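Long-range contact in uncharacterized protein (Leishmania infantum, PDB 4TYZ), which is of unknown function, though its C-terminal GRAM domain belongs to a family to which sterol binding and transfer are generally assigned: residues Q34-I39 and Q47-A52. Residues are numbered along the deposited sequence; the frame is centred on the assembly and turned at random.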
loop_
_atom_site.group_PDB
_atom_site.type_symbol
_atom_site.label_atom_id
_atom_site.label_comp_id
_atom_site.label_asym_id
_atom_site.label_seq_id
_atom_site.Cartn_x
_atom_site.Cartn_y
_atom_site.Cartn_z
ATOM N N GLN A 34 -7.015 4.869 -8.113
ATOM C CA GLN A 34 -7.663 4.685 -6.821
ATOM C C GLN A 34 -7.793 3.203 -6.499
ATOM O O GLN A 34 -8.102 2.408 -7.381
ATOM C CB GLN A 34 -9.039 5.348 -6.822
ATOM C CG GLN A 34 -9.701 5.365 -5.468
ATOM C CD GLN A 34 -9.072 6.370 -4.523
ATOM O OE1 GLN A 34 -8.568 7.419 -4.945
ATOM N NE2 GLN A 34 -9.113 6.061 -3.237
ATOM N N GLY A 35 -7.543 2.825 -5.251
ATOM C CA GLY A 35 -7.646 1.419 -4.896
ATOM C C GLY A 35 -7.512 1.171 -3.414
ATOM O O GLY A 35 -7.876 2.018 -2.591
ATOM N N TYR A 36 -6.994 -0.006 -3.090
ATOM C CA TYR A 36 -6.907 -0.461 -1.715
ATOM C C TYR A 36 -5.508 -0.914 -1.402
ATOM O O TYR A 36 -4.925 -1.702 -2.147
ATOM C CB TYR A 36 -7.857 -1.627 -1.461
ATOM C CG TYR A 36 -9.243 -1.448 -2.028
ATOM C CD1 TYR A 36 -10.142 -0.569 -1.444
ATOM C CD2 TYR A 36 -9.652 -2.169 -3.145
ATOM C CE1 TYR A 36 -11.422 -0.416 -1.964
ATOM C CE2 TYR A 36 -10.923 -2.023 -3.670
ATOM C CZ TYR A 36 -11.801 -1.150 -3.076
ATOM O OH TYR A 36 -13.067 -1.009 -3.608
ATOM N N LEU A 37 -5.003 -0.424 -0.282
ATOM C CA LEU A 37 -3.767 -0.911 0.314
ATOM C C LEU A 37 -4.116 -2.040 1.274
ATOM O O LEU A 37 -4.988 -1.870 2.120
ATOM C CB LEU A 37 -3.064 0.227 1.051
ATOM C CG LEU A 37 -1.696 -0.135 1.603
ATOM C CD1 LEU A 37 -0.781 -0.279 0.415
ATOM C CD2 LEU A 37 -1.200 0.948 2.564
ATOM N N PHE A 38 -3.466 -3.192 1.116
ATOM C CA PHE A 38 -3.668 -4.339 2.005
ATOM C C PHE A 38 -2.419 -4.623 2.819
ATOM O O PHE A 38 -1.317 -4.668 2.277
ATOM C CB PHE A 38 -4.015 -5.598 1.211
ATOM C CG PHE A 38 -5.210 -5.454 0.314
ATOM C CD1 PHE A 38 -6.485 -5.692 0.796
ATOM C CD2 PHE A 38 -5.055 -5.110 -1.022
ATOM C CE1 PHE A 38 -7.585 -5.593 -0.039
ATOM C CE2 PHE A 38 -6.150 -5.002 -1.856
ATOM C CZ PHE A 38 -7.414 -5.248 -1.368
ATOM N N ILE A 39 -2.600 -4.854 4.115
ATOM C CA ILE A 39 -1.495 -5.189 4.998
ATOM C C ILE A 39 -1.693 -6.611 5.519
ATOM O O ILE A 39 -2.727 -6.927 6.109
ATOM C CB ILE A 39 -1.403 -4.186 6.144
ATOM C CG1 ILE A 39 -1.037 -2.809 5.567
ATOM C CG2 ILE A 39 -0.398 -4.635 7.188
ATOM C CD1 ILE A 39 -1.211 -1.690 6.519
ATOM N N GLN A 47 -4.371 -3.074 -4.776
ATOM C CA GLN A 47 -5.194 -3.384 -5.947
ATOM C C GLN A 47 -6.024 -2.173 -6.344
ATOM O O GLN A 47 -6.710 -1.590 -5.508
ATOM C CB GLN A 47 -6.116 -4.581 -5.667
ATOM C CG GLN A 47 -7.140 -4.871 -6.783
ATOM C CD GLN A 47 -6.481 -5.235 -8.096
ATOM O OE1 GLN A 47 -5.692 -6.180 -8.166
ATOM N NE2 GLN A 47 -6.805 -4.493 -9.150
ATOM N N SER A 48 -5.977 -1.811 -7.626
ATOM C CA SER A 48 -6.824 -0.751 -8.162
ATOM C C SER A 48 -8.294 -1.165 -8.117
ATOM O O SER A 48 -8.640 -2.311 -8.407
ATOM C CB SER A 48 -6.429 -0.427 -9.605
ATOM O OG SER A 48 -5.082 -0.018 -9.692
ATOM N N THR A 49 -9.143 -0.222 -7.742
ATOM C CA THR A 49 -10.574 -0.468 -7.647
ATOM C C THR A 49 -11.186 -0.773 -8.999
ATOM O O THR A 49 -11.999 -1.694 -9.137
ATOM C CB THR A 49 -11.294 0.747 -7.049
ATOM O OG1 THR A 49 -10.787 1.000 -5.741
ATOM C CG2 THR A 49 -12.805 0.494 -6.972
ATOM N N LEU A 50 -10.799 0.005 -10.000
ATOM C CA LEU A 50 -11.471 -0.091 -11.293
ATOM C C LEU A 50 -10.518 -0.371 -12.447
ATOM O O LEU A 50 -10.841 -0.115 -13.614
ATOM C CB LEU A 50 -12.254 1.192 -11.574
ATOM C CG LEU A 50 -13.369 1.545 -10.589
ATOM C CD1 LEU A 50 -13.996 2.879 -10.982
ATOM C CD2 LEU A 50 -14.421 0.442 -10.534
ATOM N N ALA A 51 -9.350 -0.907 -12.125
ATOM C CA ALA A 51 -8.367 -1.250 -13.144
ATOM C C ALA A 51 -7.588 -2.485 -12.719
ATOM O O ALA A 51 -7.669 -2.916 -11.567
ATOM C CB ALA A 51 -7.423 -0.082 -13.389
ATOM N N ALA A 52 -6.829 -3.052 -13.653
ATOM C CA ALA A 52 -6.035 -4.245 -13.374
ATOM C C ALA A 52 -4.839 -4.000 -12.461
ATOM O O ALA A 52 -4.418 -4.916 -11.738
ATOM C CB ALA A 52 -5.550 -4.854 -14.676
HETATM O O HOH W 1 -9.147 2.229 -9.866
#
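Y36 and Q47 face each other as an antiparallel hydrogen-bonded pair: Y36 N donates to Q47 O (2.9 Å) and Q47 N to Y36 O (3.0 Å). One step on, G35 meets S48 as a non-hydrogen-bonded pair with CA atoms just 4.0 Å apart; glycine suits this place, its lack of a side chain letting the backbones come so close. T49 N, just past the strand, still donates a nearly straight hydrogen bond (171°) to a lone pair of Q34 O, which also accepts one from a water that in turn accepts from L50 N. Threonine offers the Y36 ring two different groups: with OG1 beside its own backbone N (chi1 -60°), the hydroxyl lies over one face, 3.6 Å from CZ, while methyl CG2 reaches the phenol OH. F38 brings its ring edge, through CE2, to within 3.8 Å of Q47 CB. Glutamine is long enough to bend at chi2 (62°), so that NE2 donates to S48 O in the amide plane while OE1 is hydrogen-bonded to S9 OG. Helix 2-9 packs on Y36, F38 and Q47 through I2 and V5. The pairing belongs to the β-hairpin of strands 31-39 and 43-48, within the antiparallel sheet of a PH-like GRAM domain.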